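Local structure of fructooligosaccharide ABC transporter substrate-binding protein FusA (5G5Y) at residues Glu47-Asp52 with Asp60-Asp65; Ala166-Asp171 with Lys240-Lys245; Asn206-Val211 with Tyr422-Met427. The protein binds short- and long-chain fructooligosaccharides such as kestose, nystose and inulin, preferring tetrasaccharides and larger, and delivers them to an ABC importer. All coordinates share one frame; numbering follows the deposited sequence.

Contact 1. Residues Glu47-Asp52 with Asp60-Asp65; sequences EKRNLD and DAIHND. With ZN (zinc ion), chain I.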
ATOM      1  N   GLU A  47       2.285 -14.885  16.663  1.00 23.60           N
ATOM      2  CA  GLU A  47       2.218 -15.525  17.980  1.00 26.25           C
ATOM      3  C   GLU A  47       3.248 -16.650  18.170  1.00 23.18           C
ATOM      4  O   GLU A  47       3.898 -16.724  19.208  1.00 21.07           O
ATOM      5  CB  GLU A  47       0.819 -16.067  18.318  1.00 32.00           C
ATOM      6  CG  GLU A  47       0.691 -16.393  19.813  1.00 39.87           C
ATOM      7  CD  GLU A  47       1.322 -15.300  20.698  1.00 45.94           C
ATOM      8  OE1 GLU A  47       0.822 -14.150  20.601  1.00 49.76           O
ATOM      9  OE2 GLU A  47       2.339 -15.549  21.424  1.00 42.48           O
ATOM     10  N   LYS A  48       3.390 -17.493  17.153  1.00 20.56           N
ATOM     11  CA  LYS A  48       4.331 -18.600  17.212  1.00 20.45           C
ATOM     12  C   LYS A  48       5.772 -18.090  17.296  1.00 20.14           C
ATOM     13  O   LYS A  48       6.561 -18.574  18.100  1.00 21.69           O
ATOM     14  CB  LYS A  48       4.091 -19.543  16.045  1.00 20.71           C
ATOM     15  CG  LYS A  48       2.752 -20.298  16.184  1.00 21.03           C
ATOM     16  CD  LYS A  48       2.413 -21.108  14.955  1.00 22.10           C
ATOM     17  CE  LYS A  48       1.113 -21.902  15.121  1.00 23.72           C
ATOM     18  NZ  LYS A  48       0.708 -22.437  13.794  1.00 25.73           N
ATOM     19  N   ARG A  49       6.089 -17.058  16.503  1.00 22.06           N
ATOM     20  CA  ARG A  49       7.382 -16.371  16.594  1.00 20.32           C
ATOM     21  C   ARG A  49       7.630 -15.788  17.976  1.00 20.95           C
ATOM     22  O   ARG A  49       8.682 -16.022  18.565  1.00 19.68           O
ATOM     23  CB  ARG A  49       7.475 -15.279  15.520  1.00 20.46           C
ATOM     24  CG  ARG A  49       8.766 -14.476  15.586  1.00 21.40           C
ATOM     25  CD  ARG A  49       8.645 -13.116  14.957  1.00 22.92           C
ATOM     26  NE  ARG A  49       7.645 -12.350  15.650  1.00 23.57           N
ATOM     27  CZ  ARG A  49       6.837 -11.444  15.123  1.00 24.49           C
ATOM     28  NH1 ARG A  49       6.923 -11.108  13.851  1.00 28.77           N
ATOM     29  NH2 ARG A  49       5.940 -10.846  15.905  1.00 23.58           N
ATOM     30  N   ASN A  50       6.649 -15.068  18.529  1.00 23.71           N
ATOM     31  CA  ASN A  50       6.809 -14.467  19.866  1.00 23.62           C
ATOM     32  C   ASN A  50       7.029 -15.503  20.995  1.00 23.60           C
ATOM     33  O   ASN A  50       7.834 -15.261  21.913  1.00 24.70           O
ATOM     34  CB  ASN A  50       5.623 -13.533  20.193  1.00 24.51           C
ATOM     35  CG  ASN A  50       5.561 -12.302  19.290  1.00 26.44           C
ATOM     36  OD1 ASN A  50       6.533 -11.938  18.600  1.00 27.16           O
ATOM     37  ND2 ASN A  50       4.393 -11.682  19.247  1.00 25.75           N
ATOM     38  N   LEU A  51       6.373 -16.667  20.904  1.00 23.62           N
ATOM     39  CA  LEU A  51       6.601 -17.761  21.877  1.00 24.59           C
ATOM     40  C   LEU A  51       8.011 -18.331  21.789  1.00 24.31           C
ATOM     41  O   LEU A  51       8.647 -18.610  22.812  1.00 24.23           O
ATOM     42  CB  LEU A  51       5.594 -18.901  21.699  1.00 25.43           C
ATOM     43  CG  LEU A  51       4.212 -18.637  22.272  1.00 28.30           C
ATOM     44  CD1 LEU A  51       3.249 -19.688  21.777  1.00 28.95           C
ATOM     45  CD2 LEU A  51       4.247 -18.581  23.788  1.00 28.07           C
ATOM     46  N   ASP A  52       8.513 -18.461  20.568  1.00 24.49           N
ATOM     47  CA  ASP A  52       9.909 -18.865  20.352  1.00 23.71           C
ATOM     48  C   ASP A  52      10.919 -17.888  20.938  1.00 25.13           C
ATOM     49  O   ASP A  52      11.889 -18.316  21.579  1.00 29.03           O
ATOM     50  CB  ASP A  52      10.171 -19.115  18.849  1.00 24.19           C
ATOM     51  CG  ASP A  52       9.506 -20.363  18.367  1.00 26.21           C
ATOM     52  OD1 ASP A  52       9.003 -21.081  19.247  1.00 26.48           O
ATOM     53  OD2 ASP A  52       9.444 -20.650  17.151  1.00 26.75           O
ATOM     54  N   ASP A  60      18.630 -19.056  13.586  1.00 20.42           N
ATOM     55  CA  ASP A  60      19.754 -18.180  13.163  1.00 18.67           C
ATOM     56  C   ASP A  60      19.231 -16.840  12.604  1.00 17.55           C
ATOM     57  O   ASP A  60      19.910 -15.810  12.699  1.00 15.41           O
ATOM     58  CB  ASP A  60      20.604 -18.882  12.126  1.00 19.37           C
ATOM     59  CG  ASP A  60      21.372 -20.040  12.693  1.00 22.01           C
ATOM     60  OD1 ASP A  60      21.965 -19.840  13.779  1.00 23.83           O
ATOM     61  OD2 ASP A  60      21.388 -21.130  12.048  1.00 20.99           O
ATOM     62  N   ALA A  61      18.019 -16.875  12.038  1.00 16.57           N
ATOM     63  CA  ALA A  61      17.357 -15.699  11.441  1.00 15.90           C
ATOM     64  C   ALA A  61      15.870 -15.944  11.331  1.00 16.33           C
ATOM     65  O   ALA A  61      15.428 -17.099  11.336  1.00 15.81           O
ATOM     66  CB  ALA A  61      17.911 -15.421  10.066  1.00 16.40           C
ATOM     67  N   ILE A  62      15.088 -14.856  11.253  1.00 15.57           N
ATOM     68  CA  ILE A  62      13.639 -14.950  11.059  1.00 15.64           C
ATOM     69  C   ILE A  62      13.408 -14.349   9.666  1.00 15.68           C
ATOM     70  O   ILE A  62      13.678 -13.167   9.453  1.00 15.92           O
ATOM     71  CB  ILE A  62      12.878 -14.177  12.141  1.00 17.45           C
ATOM     72  CG1 ILE A  62      13.236 -14.710  13.534  1.00 17.98           C
ATOM     73  CG2 ILE A  62      11.366 -14.241  11.894  1.00 17.82           C
ATOM     74  CD1 ILE A  62      12.664 -13.870  14.677  1.00 19.66           C
ATOM     75  N   HIS A  63      12.940 -15.190   8.747  1.00 15.13           N
ATOM     76  CA  HIS A  63      12.743 -14.902   7.333  1.00 15.38           C
ATOM     77  C   HIS A  63      11.271 -14.600   7.075  1.00 15.97           C
ATOM     78  O   HIS A  63      10.391 -15.268   7.611  1.00 15.93           O
ATOM     79  CB  HIS A  63      13.220 -16.103   6.559  1.00 14.77           C
ATOM     80  CG  HIS A  63      12.960 -16.079   5.100  1.00 15.01           C
ATOM     81  ND1 HIS A  63      11.802 -16.563   4.556  1.00 15.35           N
ATOM     82  CD2 HIS A  63      13.745 -15.721   4.059  1.00 15.11           C
ATOM     83  CE1 HIS A  63      11.856 -16.471   3.238  1.00 15.53           C
ATOM     84  NE2 HIS A  63      13.035 -15.981   2.910  1.00 15.53           N
ATOM     85  N   ASN A  64      11.008 -13.596   6.256  1.00 16.42           N
ATOM     86  CA  ASN A  64       9.641 -13.200   5.906  1.00 19.60           C
ATOM     87  C   ASN A  64       8.871 -12.739   7.133  1.00 20.92           C
ATOM     88  O   ASN A  64       7.695 -12.992   7.292  1.00 24.48           O
ATOM     89  CB  ASN A  64       8.933 -14.343   5.139  1.00 18.84           C
ATOM     90  CG  ASN A  64       7.883 -13.852   4.169  1.00 20.69           C
ATOM     91  OD1 ASN A  64       8.007 -12.764   3.600  1.00 19.41           O
ATOM     92  ND2 ASN A  64       6.864 -14.675   3.925  1.00 21.56           N
ATOM     93  N   ASP A  65       9.564 -12.000   7.973  1.00 23.46           N
ATOM     94  CA  ASP A  65       9.133 -11.684   9.323  1.00 27.13           C
ATOM     95  C   ASP A  65       8.006 -10.662   9.498  1.00 31.30           C
ATOM     96  O   ASP A  65       7.206 -10.787  10.455  1.00 33.28           O
ATOM     97  CB  ASP A  65      10.342 -11.150  10.100  1.00 27.56           C
ATOM     98  CG  ASP A  65      10.045 -10.938  11.608  1.00 30.17           C
ATOM     99  OD1 ASP A  65       9.067 -11.548  12.180  1.00 29.39           O
ATOM    100  OD2 ASP A  65      10.805 -10.155  12.206  1.00 25.46           O
TER
HETATM  101 ZN    ZN I1542       7.601 -22.615  19.121  1.00 33.85          ZN
HETATM  102  O   HOH W   1       6.075 -21.297  18.731  1.00 22.25           O
HETATM  103  O   HOH W   2       9.323 -23.899  19.321  0.40  7.99           O
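R49 on helix 45-55 meets I62 and D65 where a beta-alpha-beta crossover returns to its sheet: strand 34-41 leads through this helix into strand 61-63, parallel to it and separated from it by strand 3-10. At the apolar foot of the arginine, CG of R49 lies 4.0 Å from CD1 of I62, and the two side chains cross at about a right angle. With CG anti to the backbone N (chi1 177°), the chain runs out from the helix toward the strand and then turns at chi3, which swings the guanidinium past I62 to D65. There NH1 of R49 makes a salt bridge of 2.8 Å to OD1 of D65, on the syn side but 27° out of the carboxylate plane, which stands 85° from that of the guanidinium. N50 fixes the rotation of the guanidinium from another edge: its OD1 takes NE of R49 at 3.2 Å and NH2 of R49 at 3.0 Å. The same helix binds a zinc ion through OD1 of D52 at 2.1 Å, with two waters and one further ligand. D65 lies near the substrate-binding K309, their side chains about 6 Å apart. Around the buried arginine, M8 of strand 3-10 and D71 and W75 of helix 69-77 close in, while V311 of strand 310-312 packs against I62 and D65.

Contact 2. Residues Ala166-Asp171 with Lys240-Lys245; sequences AFKNGD and KGLIDK. With CA (calcium ion), chain C.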
ATOM      1  N   ALA A 166     -29.296  13.075 -12.605  1.00 25.54           N
ATOM      2  CA  ALA A 166     -29.773  12.354 -13.817  1.00 26.79           C
ATOM      3  C   ALA A 166     -29.722  10.836 -13.633  1.00 27.49           C
ATOM      4  O   ALA A 166     -30.674  10.128 -13.999  1.00 28.61           O
ATOM      5  CB  ALA A 166     -28.993  12.791 -15.046  1.00 27.42           C
ATOM      6  N   PHE A 167     -28.650  10.320 -13.024  1.00 26.09           N
ATOM      7  CA  PHE A 167     -28.610   8.912 -12.631  1.00 25.09           C
ATOM      8  C   PHE A 167     -29.725   8.562 -11.640  1.00 25.87           C
ATOM      9  O   PHE A 167     -30.297   7.477 -11.699  1.00 26.28           O
ATOM     10  CB  PHE A 167     -27.282   8.529 -11.943  1.00 25.21           C
ATOM     11  CG  PHE A 167     -26.059   8.545 -12.830  1.00 24.64           C
ATOM     12  CD1 PHE A 167     -26.129   8.629 -14.234  1.00 24.27           C
ATOM     13  CD2 PHE A 167     -24.813   8.391 -12.243  1.00 23.11           C
ATOM     14  CE1 PHE A 167     -24.977   8.616 -15.001  1.00 23.53           C
ATOM     15  CE2 PHE A 167     -23.657   8.363 -13.012  1.00 23.63           C
ATOM     16  CZ  PHE A 167     -23.735   8.459 -14.388  1.00 24.27           C
ATOM     17  N   LYS A 168     -29.982   9.449 -10.683  1.00 26.57           N
ATOM     18  CA  LYS A 168     -31.013   9.180  -9.671  1.00 28.60           C
ATOM     19  C   LYS A 168     -32.405   9.072 -10.303  1.00 26.60           C
ATOM     20  O   LYS A 168     -33.133   8.144 -10.004  1.00 26.61           O
ATOM     21  CB  LYS A 168     -31.015  10.267  -8.582  1.00 28.40           C
ATOM     22  CG  LYS A 168     -31.836   9.951  -7.330  1.00 31.34           C
ATOM     23  CD  LYS A 168     -32.021  11.218  -6.501  1.00 35.54           C
ATOM     24  CE  LYS A 168     -33.211  11.164  -5.585  1.00 40.05           C
ATOM     25  NZ  LYS A 168     -32.997  10.148  -4.523  1.00 46.60           N
ATOM     26  N   ASN A 169     -32.746  10.044 -11.143  1.00 29.88           N
ATOM     27  CA  ASN A 169     -34.125  10.254 -11.623  1.00 30.88           C
ATOM     28  C   ASN A 169     -34.366   9.759 -13.046  1.00 32.82           C
ATOM     29  O   ASN A 169     -35.510   9.693 -13.474  1.00 35.17           O
ATOM     30  CB  ASN A 169     -34.448  11.750 -11.619  1.00 30.45           C
ATOM     31  CG  ASN A 169     -34.256  12.391 -10.252  1.00 30.24           C
ATOM     32  OD1 ASN A 169     -34.574  11.798  -9.235  1.00 29.11           O
ATOM     33  ND2 ASN A 169     -33.714  13.613 -10.234  1.00 32.90           N
ATOM     34  N   GLY A 170     -33.305   9.490 -13.802  1.00 31.67           N
ATOM     35  CA  GLY A 170     -33.424   9.229 -15.244  1.00 31.22           C
ATOM     36  C   GLY A 170     -33.577   7.783 -15.652  1.00 31.70           C
ATOM     37  O   GLY A 170     -33.661   7.498 -16.835  1.00 32.52           O
ATOM     38  N   ASP A 171     -33.559   6.861 -14.698  1.00 31.29           N
ATOM     39  CA  ASP A 171     -33.627   5.436 -14.979  1.00 34.92           C
ATOM     40  C   ASP A 171     -32.708   5.000 -16.152  1.00 39.65           C
ATOM     41  O   ASP A 171     -33.180   4.449 -17.151  1.00 37.94           O
ATOM     42  CB  ASP A 171     -35.097   5.012 -15.197  1.00 37.20           C
ATOM     43  CG  ASP A 171     -35.263   3.506 -15.372  1.00 38.06           C
ATOM     44  OD1 ASP A 171     -34.576   2.732 -14.649  1.00 35.42           O
ATOM     45  OD2 ASP A 171     -36.098   3.098 -16.231  1.00 38.94           O
ATOM     46  N   LYS A 240     -29.344  15.857  -1.443  1.00 23.61           N
ATOM     47  CA  LYS A 240     -30.018  15.564  -2.715  1.00 25.92           C
ATOM     48  C   LYS A 240     -30.433  14.115  -2.935  1.00 25.33           C
ATOM     49  O   LYS A 240     -30.882  13.783  -4.012  1.00 26.65           O
ATOM     50  CB  LYS A 240     -29.161  16.070  -3.855  1.00 27.34           C
ATOM     51  CG  LYS A 240     -29.031  17.584  -3.824  1.00 29.91           C
ATOM     52  CD  LYS A 240     -28.009  18.069  -4.817  1.00 31.56           C
ATOM     53  CE  LYS A 240     -27.570  19.496  -4.542  1.00 34.01           C
ATOM     54  NZ  LYS A 240     -28.558  20.466  -5.080  1.00 35.14           N
ATOM     55  N   GLY A 241     -30.269  13.251  -1.934  1.00 24.67           N
ATOM     56  CA  GLY A 241     -30.596  11.820  -2.053  1.00 25.77           C
ATOM     57  C   GLY A 241     -29.718  11.053  -3.020  1.00 26.05           C
ATOM     58  O   GLY A 241     -30.152  10.076  -3.638  1.00 23.12           O
ATOM     59  N   LEU A 242     -28.468  11.481  -3.165  1.00 23.85           N
ATOM     60  CA  LEU A 242     -27.601  10.888  -4.182  1.00 22.28           C
ATOM     61  C   LEU A 242     -26.683   9.810  -3.624  1.00 22.18           C
ATOM     62  O   LEU A 242     -26.099   9.048  -4.412  1.00 22.67           O
ATOM     63  CB  LEU A 242     -26.806  11.995  -4.864  1.00 22.23           C
ATOM     64  CG  LEU A 242     -27.624  13.090  -5.560  1.00 22.95           C
ATOM     65  CD1 LEU A 242     -26.742  14.247  -6.060  1.00 21.98           C
ATOM     66  CD2 LEU A 242     -28.454  12.511  -6.708  1.00 24.20           C
ATOM     67  N   ILE A 243     -26.559   9.708  -2.293  1.00 20.48           N
ATOM     68  CA  ILE A 243     -25.668   8.745  -1.667  1.00 21.08           C
ATOM     69  C   ILE A 243     -26.419   7.467  -1.328  1.00 23.18           C
ATOM     70  O   ILE A 243     -27.551   7.513  -0.842  1.00 22.08           O
ATOM     71  CB  ILE A 243     -24.975   9.307  -0.380  1.00 20.03           C
ATOM     72  CG1 ILE A 243     -24.177  10.584  -0.719  1.00 19.82           C
ATOM     73  CG2 ILE A 243     -24.060   8.255   0.226  1.00 19.84           C
ATOM     74  CD1 ILE A 243     -23.403  11.191   0.452  1.00 20.59           C
ATOM     75  N   ASP A 244     -25.776   6.336  -1.619  1.00 21.83           N
ATOM     76  CA  ASP A 244     -26.164   5.025  -1.128  1.00 23.95           C
ATOM     77  C   ASP A 244     -26.657   5.081   0.322  1.00 26.53           C
ATOM     78  O   ASP A 244     -25.904   5.443   1.227  1.00 20.64           O
ATOM     79  CB  ASP A 244     -24.940   4.071  -1.266  1.00 24.77           C
ATOM     80  CG  ASP A 244     -25.299   2.600  -1.177  1.00 26.03           C
ATOM     81  OD1 ASP A 244     -26.311   2.278  -0.530  1.00 25.94           O
ATOM     82  OD2 ASP A 244     -24.536   1.745  -1.714  1.00 24.44           O
ATOM     83  N   LYS A 245     -27.927   4.706   0.563  1.00 28.28           N
ATOM     84  CA  LYS A 245     -28.439   4.729   1.963  1.00 31.01           C
ATOM     85  C   LYS A 245     -27.674   3.846   2.967  1.00 30.62           C
ATOM     86  O   LYS A 245     -27.779   4.060   4.179  1.00 28.60           O
ATOM     87  CB  LYS A 245     -29.964   4.494   2.044  1.00 39.00           C
ATOM     88  CG  LYS A 245     -30.524   3.399   1.146  1.00 45.29           C
ATOM     89  CD  LYS A 245     -31.776   2.738   1.722  1.00 54.23           C
ATOM     90  CE  LYS A 245     -32.077   1.415   1.023  1.00 60.01           C
ATOM     91  NZ  LYS A 245     -31.163   0.319   1.473  1.00 60.90           N
TER
HETATM   92 CA    CA C 601     -33.645   1.889 -12.990  1.00 35.12          CA
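NZ of K168 donates to the backbone O of G241 at 3.0 Å, the one hydrogen bond between the last turn of helix 157-169 and the loop that follows helix 225-239. The ammonium comes in from the flank of the carbonyl, with a C=O...N angle of 118° and a tilt of 31° from the carbonyl plane. K168 is nearly extended through its first three torsions and bends only at the last (chi4 67°), which turns NZ onto that oxygen. Its methylene stem is used as well: CD of K168 lies 3.8 Å from CD2 of L242, and CB touches the same methyl. The lysine thus combines an apolar shaft on a leucine with a charged end on a backbone carbonyl. L242 also packs on L164 and E165 of the lysine's own helix. Just past helix 157-169, D171 has positive phi and gives OD1 to a calcium ion at 2.1 Å; N173, N175, E177 O, D179 and E180 complete the site. Its first half resembles an EF-hand loop, OD2 of D171 bonding N of G176, but E180 comes at the tenth position rather than the twelfth. Across the contact, G241 is the C-prime residue of the Schellman motif that ends helix 225-239, with L242 N bonded to L237 O and G241 N to Q238 O, and the lysine takes the carbonyl of that same residue.

Contact 3. Residues Asn206-Val211 with Tyr422-Met427; sequences NDDHLV and YPRVFM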
ATOM      1  N   ASN A 206      -5.837  12.124   2.672  1.00 13.11           N
ATOM      2  CA  ASN A 206      -5.450  10.729   2.478  1.00 12.84           C
ATOM      3  C   ASN A 206      -5.639   9.992   3.790  1.00 13.77           C
ATOM      4  O   ASN A 206      -6.032  10.625   4.779  1.00 13.03           O
ATOM      5  CB  ASN A 206      -4.034  10.620   1.932  1.00 12.09           C
ATOM      6  CG  ASN A 206      -2.994  11.256   2.829  1.00 12.36           C
ATOM      7  OD1 ASN A 206      -3.054  11.150   4.064  1.00 12.81           O
ATOM      8  ND2 ASN A 206      -1.992  11.875   2.219  1.00 12.83           N
ATOM      9  N   ASP A 207      -5.373   8.690   3.805  1.00 13.84           N
ATOM     10  CA  ASP A 207      -5.664   7.871   5.007  1.00 15.08           C
ATOM     11  C   ASP A 207      -4.837   8.263   6.220  1.00 15.41           C
ATOM     12  O   ASP A 207      -5.229   7.935   7.321  1.00 14.99           O
ATOM     13  CB  ASP A 207      -5.534   6.373   4.692  1.00 17.00           C
ATOM     14  CG  ASP A 207      -6.680   5.855   3.837  1.00 18.71           C
ATOM     15  OD1 ASP A 207      -7.705   6.580   3.693  1.00 20.44           O
ATOM     16  OD2 ASP A 207      -6.579   4.721   3.305  1.00 20.66           O
ATOM     17  N   ASP A 208      -3.695   8.925   6.029  1.00 13.82           N
ATOM     18  CA  ASP A 208      -2.904   9.474   7.154  1.00 14.94           C
ATOM     19  C   ASP A 208      -3.317  10.903   7.551  1.00 13.97           C
ATOM     20  O   ASP A 208      -2.798  11.442   8.519  1.00 13.27           O
ATOM     21  CB  ASP A 208      -1.426   9.541   6.788  1.00 15.37           C
ATOM     22  CG  ASP A 208      -0.838   8.178   6.457  1.00 17.99           C
ATOM     23  OD1 ASP A 208      -1.064   7.219   7.208  1.00 18.61           O
ATOM     24  OD2 ASP A 208      -0.147   8.054   5.423  1.00 20.76           O
ATOM     25  N   HIS A 209      -4.224  11.515   6.783  1.00 13.53           N
ATOM     26  CA  HIS A 209      -4.558  12.939   6.887  1.00 13.17           C
ATOM     27  C   HIS A 209      -3.306  13.813   6.914  1.00 12.87           C
ATOM     28  O   HIS A 209      -3.242  14.795   7.657  1.00 11.55           O
ATOM     29  CB  HIS A 209      -5.439  13.232   8.094  1.00 13.43           C
ATOM     30  CG  HIS A 209      -6.627  12.336   8.207  1.00 13.40           C
ATOM     31  ND1 HIS A 209      -7.576  12.232   7.213  1.00 14.15           N
ATOM     32  CD2 HIS A 209      -7.007  11.479   9.181  1.00 14.38           C
ATOM     33  CE1 HIS A 209      -8.461  11.310   7.550  1.00 15.12           C
ATOM     34  NE2 HIS A 209      -8.151  10.854   8.745  1.00 14.72           N
ATOM     35  N   LEU A 210      -2.303  13.424   6.141  1.00 13.04           N
ATOM     36  CA  LEU A 210      -1.028  14.124   6.162  1.00 14.53           C
ATOM     37  C   LEU A 210      -0.418  14.212   4.774  1.00 13.23           C
ATOM     38  O   LEU A 210      -0.130  13.183   4.151  1.00 12.38           O
ATOM     39  CB  LEU A 210      -0.074  13.413   7.106  1.00 16.71           C
ATOM     40  CG  LEU A 210       1.114  14.214   7.589  1.00 20.84           C
ATOM     41  CD1 LEU A 210       0.689  15.194   8.673  1.00 22.69           C
ATOM     42  CD2 LEU A 210       2.156  13.254   8.155  1.00 23.36           C
ATOM     43  N   VAL A 211      -0.228  15.450   4.311  1.00 12.78           N
ATOM     44  CA  VAL A 211       0.538  15.724   3.073  1.00 12.71           C
ATOM     45  C   VAL A 211       1.777  16.562   3.386  1.00 12.65           C
ATOM     46  O   VAL A 211       1.941  17.028   4.516  1.00 12.59           O
ATOM     47  CB  VAL A 211      -0.355  16.399   1.988  1.00 13.35           C
ATOM     48  CG1 VAL A 211      -1.474  15.453   1.589  1.00 13.41           C
ATOM     49  CG2 VAL A 211      -0.905  17.737   2.456  1.00 13.69           C
ATOM     50  N   TYR A 422       4.970  11.899   2.404  1.00 11.70           N
ATOM     51  CA  TYR A 422       5.566  11.730   3.743  1.00 12.65           C
ATOM     52  C   TYR A 422       6.326  10.396   3.775  1.00 13.99           C
ATOM     53  O   TYR A 422       5.711   9.342   3.500  1.00 14.68           O
ATOM     54  CB  TYR A 422       4.494  11.734   4.863  1.00 12.77           C
ATOM     55  CG  TYR A 422       5.203  11.867   6.211  1.00 13.03           C
ATOM     56  CD1 TYR A 422       5.617  13.100   6.660  1.00 13.07           C
ATOM     57  CD2 TYR A 422       5.542  10.748   6.970  1.00 14.24           C
ATOM     58  CE1 TYR A 422       6.326  13.223   7.854  1.00 14.01           C
ATOM     59  CE2 TYR A 422       6.275  10.863   8.158  1.00 14.92           C
ATOM     60  CZ  TYR A 422       6.671  12.096   8.582  1.00 14.50           C
ATOM     61  OH  TYR A 422       7.359  12.204   9.785  1.00 16.12           O
ATOM     62  N   PRO A 423       7.624  10.416   4.125  1.00 15.14           N
ATOM     63  CA  PRO A 423       8.425   9.206   4.026  1.00 16.58           C
ATOM     64  C   PRO A 423       8.190   8.228   5.197  1.00 20.28           C
ATOM     65  O   PRO A 423       7.868   8.642   6.312  1.00 21.48           O
ATOM     66  CB  PRO A 423       9.852   9.734   4.030  1.00 16.77           C
ATOM     67  CG  PRO A 423       9.779  10.979   4.831  1.00 16.48           C
ATOM     68  CD  PRO A 423       8.432  11.576   4.565  1.00 15.40           C
ATOM     69  N   ARG A 424       8.398   6.955   4.929  1.00 21.92           N
ATOM     70  CA  ARG A 424       8.192   5.874   5.914  1.00 24.65           C
ATOM     71  C   ARG A 424       9.331   5.807   6.959  1.00 22.11           C
ATOM     72  O   ARG A 424       9.966   4.780   7.067  1.00 20.59           O
ATOM     73  CB  ARG A 424       8.160   4.515   5.161  1.00 27.29           C
ATOM     74  CG  ARG A 424       6.973   4.258   4.258  1.00 31.45           C
ATOM     75  CD  ARG A 424       5.720   4.534   5.049  1.00 34.96           C
ATOM     76  NE  ARG A 424       4.532   3.929   4.479  1.00 42.33           N
ATOM     77  CZ  ARG A 424       3.300   4.430   4.602  1.00 40.75           C
ATOM     78  NH1 ARG A 424       3.060   5.558   5.260  1.00 35.96           N
ATOM     79  NH2 ARG A 424       2.287   3.788   4.045  1.00 43.49           N
ATOM     80  N   VAL A 425       9.552   6.879   7.715  1.00 20.72           N
ATOM     81  CA  VAL A 425      10.710   6.992   8.593  1.00 20.90           C
ATOM     82  C   VAL A 425      10.606   6.005   9.745  1.00 19.61           C
ATOM     83  O   VAL A 425       9.523   5.644  10.123  1.00 18.04           O
ATOM     84  CB  VAL A 425      10.877   8.423   9.153  1.00 24.21           C
ATOM     85  CG1 VAL A 425      11.384   9.336   8.053  1.00 27.83           C
ATOM     86  CG2 VAL A 425       9.569   8.940   9.768  1.00 25.18           C
ATOM     87  N   PHE A 426      11.750   5.607  10.289  1.00 19.05           N
ATOM     88  CA  PHE A 426      11.878   4.794  11.472  1.00 18.74           C
ATOM     89  C   PHE A 426      12.046   5.695  12.721  1.00 18.31           C
ATOM     90  O   PHE A 426      13.071   6.313  12.903  1.00 18.41           O
ATOM     91  CB  PHE A 426      13.149   3.913  11.301  1.00 19.83           C
ATOM     92  CG  PHE A 426      13.213   2.708  12.174  1.00 20.32           C
ATOM     93  CD1 PHE A 426      12.407   2.524  13.277  1.00 22.30           C
ATOM     94  CD2 PHE A 426      14.165   1.714  11.876  1.00 21.99           C
ATOM     95  CE1 PHE A 426      12.497   1.364  14.047  1.00 24.96           C
ATOM     96  CE2 PHE A 426      14.263   0.570  12.641  1.00 21.92           C
ATOM     97  CZ  PHE A 426      13.440   0.385  13.721  1.00 22.80           C
ATOM     98  N   MET A 427      11.047   5.741  13.585  1.00 17.90           N
ATOM     99  CA  MET A 427      11.034   6.652  14.718  1.00 17.87           C
ATOM    100  C   MET A 427      11.575   5.963  15.991  1.00 19.02           C
ATOM    101  O   MET A 427      11.624   4.737  16.094  1.00 19.22           O
ATOM    102  CB  MET A 427       9.601   7.156  14.984  1.00 17.25           C
ATOM    103  CG  MET A 427       9.023   8.033  13.877  1.00 17.48           C
ATOM    104  SD  MET A 427       7.455   8.768  14.374  1.00 18.89           S
ATOM    105  CE  MET A 427       6.998   9.733  12.929  1.00 24.01           C
TER
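L210 and Y422 form the tight half of this contact, a CH-pi pair, whereas D208 and R424 face each other loosely at its more exposed side. CD2 of L210 sits over one face of the Y422 ring, 4.1 Å from the centroid and 23° off the normal; its nearest ring atom is CD1 of Y422, at 3.8 Å. CG of L210 is anti to the backbone N (chi1 -161°), which sends the branch out from strand 210-212 onto the ring. That strand pairs with strand 218-220, whose D219 and F220 bind the second calcium ion. The opposite ring face is taken by CD of P423, so the tyrosine is held between leucine and proline, with its OH bonded to K482 O. On the loose side, OD2 of D208 is 4.1 Å from NH1 of R424, near the guanidinium plane but too far for a salt bridge. D208 OD2 instead accepts from N301, which also bonds L210 O and Y422 N. The side chain of N206 ties the type I turn to the strand that follows: its OD1 accepts N of L210 at 3.2 Å, and its ND2 returns a bond to O of L210 at 3.0 Å. No direct hydrogen bond crosses the contact. The direct contact is therefore mainly apolar, with N301 supplying the polar link, while the opposite charges of D208 and R424 probably add only a modest, long-range attraction.

How the contacts relate
From the N terminus, contact 1 is made first and closes a short connection of seven residues, joining helix 45-55 to strand 61-63, which follows it. The chain then reaches 166-171, at the start of contact 2, and 206-211, at the start of contact 3; 240-245 completes contact 2, and 422-427, 210 residues beyond 206-211, completes contact 3. Contacts 2 and 3 therefore cross, while contact 1 stands in series before both. Contacts 1 and 2 lie on opposite sides of the chain's centre, their own centres about 52 Å apart. Contact 2 joins the end of helix 157-169 to the loop after helix 225-239; contact 3, nearer the middle, links strand 210-212 to the loop before helix 429-455.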